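Side-chain contacts in haloperoxidase (Corallina officinalis, PDB 1QHB), which catalyses the halogenation of organic substrates by bromide and hydrogen peroxide, using a bound vanadate ion as cofactor: residues R324-W329 with R545-V550; S174-P179 with N222-I227. All coordinates share one frame; numbering follows the deposited sequence.

Contact 1 (R324-W329 with R545-V550). With PO4 (phosphate ion), chain G.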
ATOM      1  N   ARG A 324      49.357 -34.875 -17.242  1.00 11.78           N
ATOM      2  CA  ARG A 324      48.932 -34.297 -18.513  1.00 11.06           C
ATOM      3  C   ARG A 324      47.538 -34.776 -18.839  1.00 13.02           C
ATOM      4  O   ARG A 324      46.709 -33.977 -19.344  1.00 13.88           O
ATOM      5  CB  ARG A 324      49.922 -34.635 -19.639  1.00  8.85           C
ATOM      6  CG  ARG A 324      49.677 -33.853 -20.937  1.00 10.35           C
ATOM      7  CD  ARG A 324      50.722 -34.128 -22.026  1.00 12.84           C
ATOM      8  NE  ARG A 324      52.102 -33.743 -21.611  1.00 11.23           N
ATOM      9  CZ  ARG A 324      52.552 -32.496 -21.611  1.00 16.62           C
ATOM     10  NH1 ARG A 324      51.768 -31.486 -22.000  1.00 12.30           N
ATOM     11  NH2 ARG A 324      53.792 -32.213 -21.223  1.00 10.25           N
ATOM     12  N   ASP A 325      47.224 -36.055 -18.634  1.00  9.30           N
ATOM     13  CA  ASP A 325      45.879 -36.519 -18.951  1.00 12.62           C
ATOM     14  C   ASP A 325      44.818 -35.781 -18.124  1.00 12.12           C
ATOM     15  O   ASP A 325      43.682 -35.691 -18.605  1.00 13.02           O
ATOM     16  CB  ASP A 325      45.752 -38.013 -18.733  1.00 10.63           C
ATOM     17  CG  ASP A 325      46.653 -38.872 -19.627  1.00 18.54           C
ATOM     18  OD1 ASP A 325      47.094 -38.418 -20.676  1.00  9.38           O
ATOM     19  OD2 ASP A 325      46.898 -40.050 -19.245  1.00 14.20           O
ATOM     20  N   LEU A 326      45.061 -35.435 -16.865  1.00  9.41           N
ATOM     21  CA  LEU A 326      44.070 -34.711 -16.078  1.00 12.12           C
ATOM     22  C   LEU A 326      43.952 -33.332 -16.688  1.00 11.85           C
ATOM     23  O   LEU A 326      42.841 -32.854 -16.889  1.00 12.10           O
ATOM     24  CB  LEU A 326      44.435 -34.678 -14.580  1.00 12.06           C
ATOM     25  CG  LEU A 326      43.372 -34.085 -13.669  1.00 17.13           C
ATOM     26  CD1 LEU A 326      42.026 -34.796 -13.857  1.00  9.73           C
ATOM     27  CD2 LEU A 326      43.803 -34.062 -12.205  1.00 10.57           C
ATOM     28  N   ALA A 327      45.038 -32.680 -17.124  1.00 10.95           N
ATOM     29  CA  ALA A 327      44.942 -31.412 -17.863  1.00 12.38           C
ATOM     30  C   ALA A 327      44.107 -31.585 -19.110  1.00 10.44           C
ATOM     31  O   ALA A 327      43.168 -30.799 -19.434  1.00 13.23           O
ATOM     32  CB  ALA A 327      46.348 -30.940 -18.240  1.00 11.39           C
ATOM     33  N   THR A 328      44.326 -32.624 -19.896  1.00 11.56           N
ATOM     34  CA  THR A 328      43.520 -32.840 -21.105  1.00 11.08           C
ATOM     35  C   THR A 328      42.039 -33.007 -20.743  1.00 13.49           C
ATOM     36  O   THR A 328      41.122 -32.594 -21.480  1.00 10.55           O
ATOM     37  CB  THR A 328      43.944 -34.109 -21.890  1.00 16.01           C
ATOM     38  OG1 THR A 328      45.333 -33.927 -22.222  1.00  9.10           O
ATOM     39  CG2 THR A 328      43.144 -34.356 -23.171  1.00  7.65           C
ATOM     40  N   TRP A 329      41.740 -33.741 -19.678  1.00  9.60           N
ATOM     41  CA  TRP A 329      40.357 -33.940 -19.243  1.00 10.30           C
ATOM     42  C   TRP A 329      39.650 -32.586 -19.018  1.00  9.54           C
ATOM     43  O   TRP A 329      38.518 -32.386 -19.514  1.00  9.06           O
ATOM     44  CB  TRP A 329      40.388 -34.759 -17.933  1.00  7.17           C
ATOM     45  CG  TRP A 329      39.116 -35.520 -17.671  1.00 11.91           C
ATOM     46  CD1 TRP A 329      38.898 -36.844 -17.901  1.00 10.32           C
ATOM     47  CD2 TRP A 329      37.880 -35.002 -17.155  1.00 10.45           C
ATOM     48  NE1 TRP A 329      37.600 -37.187 -17.562  1.00 10.76           N
ATOM     49  CE2 TRP A 329      36.962 -36.069 -17.103  1.00 11.89           C
ATOM     50  CE3 TRP A 329      37.468 -33.721 -16.780  1.00 13.68           C
ATOM     51  CZ2 TRP A 329      35.655 -35.939 -16.648  1.00  7.95           C
ATOM     52  CZ3 TRP A 329      36.166 -33.559 -16.323  1.00 10.00           C
ATOM     53  CH2 TRP A 329      35.270 -34.664 -16.252  1.00 12.19           C
ATOM     54  N   ARG A 545      43.187 -27.660 -13.672  1.00 10.33           N
ATOM     55  CA  ARG A 545      43.364 -26.431 -14.442  1.00 12.27           C
ATOM     56  C   ARG A 545      44.725 -25.798 -14.132  1.00 12.22           C
ATOM     57  O   ARG A 545      45.449 -25.296 -15.006  1.00 12.30           O
ATOM     58  CB  ARG A 545      42.247 -25.402 -14.260  1.00 12.87           C
ATOM     59  CG  ARG A 545      40.823 -25.902 -14.522  1.00  9.62           C
ATOM     60  CD  ARG A 545      40.584 -26.110 -15.998  1.00 11.93           C
ATOM     61  NE  ARG A 545      40.481 -24.797 -16.617  1.00 10.71           N
ATOM     62  CZ  ARG A 545      40.405 -24.567 -17.943  1.00 11.12           C
ATOM     63  NH1 ARG A 545      40.407 -25.612 -18.728  1.00 10.39           N
ATOM     64  NH2 ARG A 545      40.326 -23.322 -18.352  1.00  7.14           N
ATOM     65  N   ASN A 546      45.192 -25.973 -12.917  1.00  8.68           N
ATOM     66  CA  ASN A 546      46.488 -25.561 -12.435  1.00 11.58           C
ATOM     67  C   ASN A 546      47.581 -26.367 -13.120  1.00 12.73           C
ATOM     68  O   ASN A 546      48.518 -25.773 -13.658  1.00 12.29           O
ATOM     69  CB  ASN A 546      46.580 -25.800 -10.920  1.00  8.95           C
ATOM     70  CG  ASN A 546      45.688 -24.894 -10.099  1.00 16.11           C
ATOM     71  OD1 ASN A 546      44.822 -24.238 -10.630  1.00 12.85           O
ATOM     72  ND2 ASN A 546      45.857 -24.834  -8.778  1.00 12.70           N
ATOM     73  N   MET A 547      47.347 -27.675 -13.270  1.00 11.47           N
ATOM     74  CA  MET A 547      48.298 -28.564 -13.955  1.00 12.27           C
ATOM     75  C   MET A 547      48.429 -28.220 -15.424  1.00 14.10           C
ATOM     76  O   MET A 547      49.459 -28.425 -16.062  1.00 15.09           O
ATOM     77  CB  MET A 547      47.769 -29.995 -13.775  1.00 11.55           C
ATOM     78  CG  MET A 547      48.029 -30.508 -12.337  1.00  7.32           C
ATOM     79  SD  MET A 547      47.212 -32.102 -12.138  1.00 12.46           S
ATOM     80  CE  MET A 547      47.957 -32.561 -10.554  1.00 10.88           C
ATOM     81  N   ALA A 548      47.365 -27.615 -16.000  1.00 11.22           N
ATOM     82  CA  ALA A 548      47.423 -27.170 -17.397  1.00 10.29           C
ATOM     83  C   ALA A 548      48.124 -25.823 -17.433  1.00  7.78           C
ATOM     84  O   ALA A 548      48.545 -25.438 -18.501  1.00 10.19           O
ATOM     85  CB  ALA A 548      46.063 -27.066 -18.053  1.00  7.67           C
ATOM     86  N   GLY A 549      48.273 -25.175 -16.277  1.00  7.97           N
ATOM     87  CA  GLY A 549      49.014 -23.878 -16.253  1.00  7.86           C
ATOM     88  C   GLY A 549      48.077 -22.673 -16.281  1.00 11.13           C
ATOM     89  O   GLY A 549      48.557 -21.544 -16.450  1.00 10.35           O
ATOM     90  N   VAL A 550      46.757 -22.864 -16.141  1.00  9.13           N
ATOM     91  CA  VAL A 550      45.830 -21.772 -16.329  1.00 12.51           C
ATOM     92  C   VAL A 550      45.194 -21.183 -15.092  1.00 13.96           C
ATOM     93  O   VAL A 550      44.388 -20.225 -15.221  1.00 14.08           O
ATOM     94  CB  VAL A 550      44.716 -22.115 -17.369  1.00 10.74           C
ATOM     95  CG1 VAL A 550      45.371 -22.527 -18.685  1.00  8.68           C
ATOM     96  CG2 VAL A 550      43.797 -23.227 -16.869  1.00  7.96           C
TER
HETATM   97  P   PO4 G3000      38.405 -21.441 -16.116  1.00 11.64           P
HETATM   98  O1  PO4 G3000      39.763 -21.181 -16.666  1.00 14.53           O
HETATM   99  O2  PO4 G3000      38.377 -22.663 -15.263  1.00 15.34           O
HETATM  100  O3  PO4 G3000      37.452 -21.576 -17.231  1.00 17.49           O
HETATM  101  O4  PO4 G3000      38.062 -20.242 -15.263  1.00 15.84           O
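Ala327 and Ala548 bring two helices of the vanadium haloperoxidase fold close together, the middle of helix 323-332 against the last turn of helix 530-548. With only methyl groups between them, their CA atoms come within 4.9 Å. Ala327 CB lies 3.9 Å from Ala548 CB and 4.0 Å from Ala548 CA, so the methyl packs on the helix backbone as well. Beside this alanine pair the larger side chains meet: Leu326 CD2 rests on Met547 SD at 3.9 Å, the two chains crossing at a slant. Leu326 points its branch there because CG is anti to the backbone N (chi1 -173°), while Met547 runs out extended beyond CG. This seam is buried and apolar; Met165 and Tyr236 add to the packing round Met547. Helix 530-548 ends in a Schellman motif, with Gly549 at positive phi.

One turn back, Arg545 carries the same helix end into the vanadate site, here occupied by phosphate. Its chain bends at chi2 and chi3, presenting the guanidinium edge to the anion. NH2 gives PO4 O1 a fairly straight hydrogen bond of 2.8 Å (161°), whereas NE reaches PO4 O2 by a weak one. Arg406, Lys398, Ser483, Gly484, His485 and His551 complete the grip on the phosphate. NH1 makes a weak hydrogen bond to Val330 O, a slight link from Arg545 to helix 323-332. A leucine in place of Arg545 removes the guanidinium and its charge, and would probably weaken the hold on the anion, with PO4 O1 losing its NH2 donor and Val330 O its weak partner. Over one face of the guanidinium, toward its rim, stands Val550 CG2, 3.4 Å above the plane.

Contact 2 (S174-P179 with N222-I227)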
ATOM      1  N   SER A 174      50.204 -42.960 -10.296  1.00 18.57           N
ATOM      2  CA  SER A 174      50.525 -44.164  -9.562  1.00 18.92           C
ATOM      3  C   SER A 174      52.008 -44.347  -9.300  1.00 19.29           C
ATOM      4  O   SER A 174      52.360 -45.337  -8.655  1.00 19.18           O
ATOM      5  CB  SER A 174      50.003 -45.387 -10.349  1.00 21.77           C
ATOM      6  OG  SER A 174      48.593 -45.445 -10.288  1.00 26.03           O
ATOM      7  N   GLU A 175      52.893 -43.526  -9.792  1.00 15.62           N
ATOM      8  CA  GLU A 175      54.323 -43.654  -9.632  1.00 19.23           C
ATOM      9  C   GLU A 175      54.973 -42.488  -8.927  1.00 20.84           C
ATOM     10  O   GLU A 175      56.173 -42.267  -9.085  1.00 23.80           O
ATOM     11  CB  GLU A 175      54.959 -43.797 -11.035  1.00 19.12           C
ATOM     12  CG  GLU A 175      54.546 -45.138 -11.639  1.00 21.47           C
ATOM     13  CD  GLU A 175      55.207 -45.446 -12.975  1.00 32.23           C
ATOM     14  OE1 GLU A 175      55.618 -44.508 -13.677  1.00 34.94           O
ATOM     15  OE2 GLU A 175      55.278 -46.649 -13.325  1.00 36.06           O
ATOM     16  N   PHE A 176      54.208 -41.730  -8.149  1.00 21.20           N
ATOM     17  CA  PHE A 176      54.738 -40.603  -7.400  1.00 23.24           C
ATOM     18  C   PHE A 176      55.785 -41.068  -6.391  1.00 25.20           C
ATOM     19  O   PHE A 176      56.704 -40.339  -6.031  1.00 27.66           O
ATOM     20  CB  PHE A 176      53.599 -39.923  -6.629  1.00 17.07           C
ATOM     21  CG  PHE A 176      52.927 -38.783  -7.311  1.00 18.56           C
ATOM     22  CD1 PHE A 176      52.856 -38.686  -8.684  1.00 18.45           C
ATOM     23  CD2 PHE A 176      52.305 -37.798  -6.544  1.00 17.36           C
ATOM     24  CE1 PHE A 176      52.237 -37.623  -9.322  1.00 19.17           C
ATOM     25  CE2 PHE A 176      51.689 -36.737  -7.159  1.00 15.95           C
ATOM     26  CZ  PHE A 176      51.640 -36.653  -8.533  1.00 22.03           C
ATOM     27  N   ASP A 177      55.590 -42.233  -5.804  1.00 29.09           N
ATOM     28  CA  ASP A 177      56.482 -42.794  -4.804  1.00 35.33           C
ATOM     29  C   ASP A 177      57.403 -43.851  -5.394  1.00 36.55           C
ATOM     30  O   ASP A 177      58.091 -44.577  -4.680  1.00 41.45           O
ATOM     31  CB  ASP A 177      55.673 -43.373  -3.632  1.00 42.91           C
ATOM     32  CG  ASP A 177      56.251 -42.893  -2.307  1.00 61.90           C
ATOM     33  OD1 ASP A 177      57.322 -42.237  -2.284  1.00 65.38           O
ATOM     34  OD2 ASP A 177      55.636 -43.172  -1.252  1.00 71.12           O
ATOM     35  N   SER A 178      57.465 -43.965  -6.715  1.00 33.79           N
ATOM     36  CA  SER A 178      58.345 -44.913  -7.372  1.00 32.38           C
ATOM     37  C   SER A 178      59.743 -44.347  -7.567  1.00 33.99           C
ATOM     38  O   SER A 178      59.953 -43.196  -7.948  1.00 35.11           O
ATOM     39  CB  SER A 178      57.768 -45.320  -8.724  1.00 29.54           C
ATOM     40  OG  SER A 178      58.773 -45.434  -9.701  1.00 45.31           O
ATOM     41  N   PRO A 179      60.729 -45.218  -7.411  1.00 36.31           N
ATOM     42  CA  PRO A 179      62.139 -44.898  -7.531  1.00 34.39           C
ATOM     43  C   PRO A 179      62.480 -44.240  -8.832  1.00 31.68           C
ATOM     44  O   PRO A 179      63.310 -43.336  -8.796  1.00 31.69           O
ATOM     45  CB  PRO A 179      62.851 -46.237  -7.386  1.00 37.82           C
ATOM     46  CG  PRO A 179      61.934 -47.016  -6.499  1.00 38.59           C
ATOM     47  CD  PRO A 179      60.543 -46.626  -6.939  1.00 37.03           C
ATOM     48  N   ASN A 222      50.780 -35.161   0.001  1.00 18.24           N
ATOM     49  CA  ASN A 222      49.902 -34.009  -0.276  1.00 18.18           C
ATOM     50  C   ASN A 222      50.378 -33.241  -1.503  1.00 17.18           C
ATOM     51  O   ASN A 222      49.758 -32.223  -1.858  1.00 17.66           O
ATOM     52  CB  ASN A 222      49.782 -33.127   0.943  1.00 10.14           C
ATOM     53  CG  ASN A 222      50.992 -32.375   1.353  1.00 16.80           C
ATOM     54  OD1 ASN A 222      51.878 -32.074   0.583  1.00 13.03           O
ATOM     55  ND2 ASN A 222      51.031 -32.069   2.645  1.00 16.81           N
ATOM     56  N   LEU A 223      51.416 -33.735  -2.159  1.00 16.09           N
ATOM     57  CA  LEU A 223      51.979 -33.040  -3.313  1.00 13.43           C
ATOM     58  C   LEU A 223      50.966 -32.874  -4.425  1.00 16.17           C
ATOM     59  O   LEU A 223      50.332 -33.802  -4.977  1.00 15.47           O
ATOM     60  CB  LEU A 223      53.243 -33.732  -3.840  1.00  8.60           C
ATOM     61  CG  LEU A 223      53.950 -33.127  -5.038  1.00 15.62           C
ATOM     62  CD1 LEU A 223      54.695 -31.830  -4.716  1.00 10.83           C
ATOM     63  CD2 LEU A 223      54.977 -34.125  -5.571  1.00 17.94           C
ATOM     64  N   PHE A 224      50.772 -31.607  -4.805  1.00 11.57           N
ATOM     65  CA  PHE A 224      49.839 -31.259  -5.885  1.00 11.28           C
ATOM     66  C   PHE A 224      48.390 -31.577  -5.581  1.00 13.38           C
ATOM     67  O   PHE A 224      47.569 -31.736  -6.505  1.00 13.19           O
ATOM     68  CB  PHE A 224      50.295 -31.951  -7.186  1.00 11.35           C
ATOM     69  CG  PHE A 224      51.664 -31.580  -7.724  1.00 13.55           C
ATOM     70  CD1 PHE A 224      52.333 -30.430  -7.377  1.00  9.45           C
ATOM     71  CD2 PHE A 224      52.297 -32.441  -8.625  1.00 12.19           C
ATOM     72  CE1 PHE A 224      53.582 -30.131  -7.878  1.00 15.11           C
ATOM     73  CE2 PHE A 224      53.533 -32.141  -9.157  1.00 11.47           C
ATOM     74  CZ  PHE A 224      54.184 -30.986  -8.786  1.00 12.66           C
ATOM     75  N   ARG A 225      48.029 -31.761  -4.314  1.00 13.42           N
ATOM     76  CA  ARG A 225      46.646 -32.064  -3.951  1.00 15.57           C
ATOM     77  C   ARG A 225      45.944 -30.795  -3.460  1.00 16.41           C
ATOM     78  O   ARG A 225      46.609 -29.805  -3.199  1.00 12.50           O
ATOM     79  CB  ARG A 225      46.612 -33.115  -2.826  1.00 10.52           C
ATOM     80  CG  ARG A 225      47.155 -34.467  -3.318  1.00 11.13           C
ATOM     81  CD  ARG A 225      46.701 -35.563  -2.379  1.00 11.03           C
ATOM     82  NE  ARG A 225      47.302 -36.836  -2.674  1.00 17.30           N
ATOM     83  CZ  ARG A 225      46.755 -38.030  -2.393  1.00 18.46           C
ATOM     84  NH1 ARG A 225      45.561 -38.133  -1.846  1.00 11.50           N
ATOM     85  NH2 ARG A 225      47.457 -39.128  -2.687  1.00 10.74           N
ATOM     86  N   GLY A 226      44.622 -30.875  -3.321  1.00 14.59           N
ATOM     87  CA  GLY A 226      43.837 -29.735  -2.832  1.00 11.09           C
ATOM     88  C   GLY A 226      43.707 -29.994  -1.315  1.00 14.44           C
ATOM     89  O   GLY A 226      44.324 -30.950  -0.820  1.00 11.62           O
ATOM     90  N   ILE A 227      42.922 -29.190  -0.626  1.00 13.63           N
ATOM     91  CA  ILE A 227      42.754 -29.315   0.808  1.00 11.85           C
ATOM     92  C   ILE A 227      41.309 -29.509   1.244  1.00 13.95           C
ATOM     93  O   ILE A 227      41.001 -29.285   2.416  1.00 12.77           O
ATOM     94  CB  ILE A 227      43.289 -28.034   1.532  1.00 16.00           C
ATOM     95  CG1 ILE A 227      42.572 -26.779   1.006  1.00 16.10           C
ATOM     96  CG2 ILE A 227      44.785 -27.964   1.357  1.00 10.48           C
ATOM     97  CD1 ILE A 227      43.065 -25.475   1.619  1.00 14.20           C
TER
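Phe176 reaches from its own beta turn to Leu223 and Phe224 of a second, joining two loops of the haloperoxidase fold that have no regular helix or strand. It sits at the second position of a type I turn, Glu175 to Ser178, and faces a type II turn, Asn222 to Arg225. From the backbone, CB heads toward the 222-227 loop but is still too far away to touch it. CG, CD1, CD2 and CE1 make no contact within 4.5 Å with 222-227; with chi1 at -93°, off the staggered positions, CE2 and CZ are the atoms that do the touching. CE2 meets Leu223 O at 3.9 Å, the oxygen lying in the plane of the ring at its edge, where the aromatic hydrogens point. The same Phe176 CE2 also approaches the Leu223 methyl CD2 at 4.5 Å, a loose apolar contact. At the tip, Phe176 CZ comes to 4.3 Å from Phe224 CD2.

The receiving side is ordered by its turn. Phe224 occupies the third position with positive phi (65°), a place more often given to glycine, and its ring folds back against the preceding residue, so that Leu223 CG sits over the centre of one face, 3.8 Å above the plane. Leu223 packs on Ile185 and Leu192 of helix 182-192, and Phe224 on Leu164 and Met165 of helix 153-167, which embeds the turn among helices. The turn itself is closed by Arg225 N donating to Asn222 O at 3.0 Å.

In the fold
Along the chain, both segments of contact 2, 174-179 and 222-227, precede both segments of contact 1. Their centres are about 15 Å apart, contact 1 nearer the middle of the subunit and contact 2 farther out, yet they touch: Met547 CE packs 4.1 Å from Phe224 CB. Helix 153-167 bridges them, since its Met165 meets both Met547 and Phe224, and Tyr236 also touches Met547 and hydrogen-bonds through OH to Phe224 O. A row of apolar contacts thus links Phe176 through Phe224 to Met547, in the last turn of the helix that also carries Arg545, while contact 2 itself holds no residue of the vanadate or calcium sites.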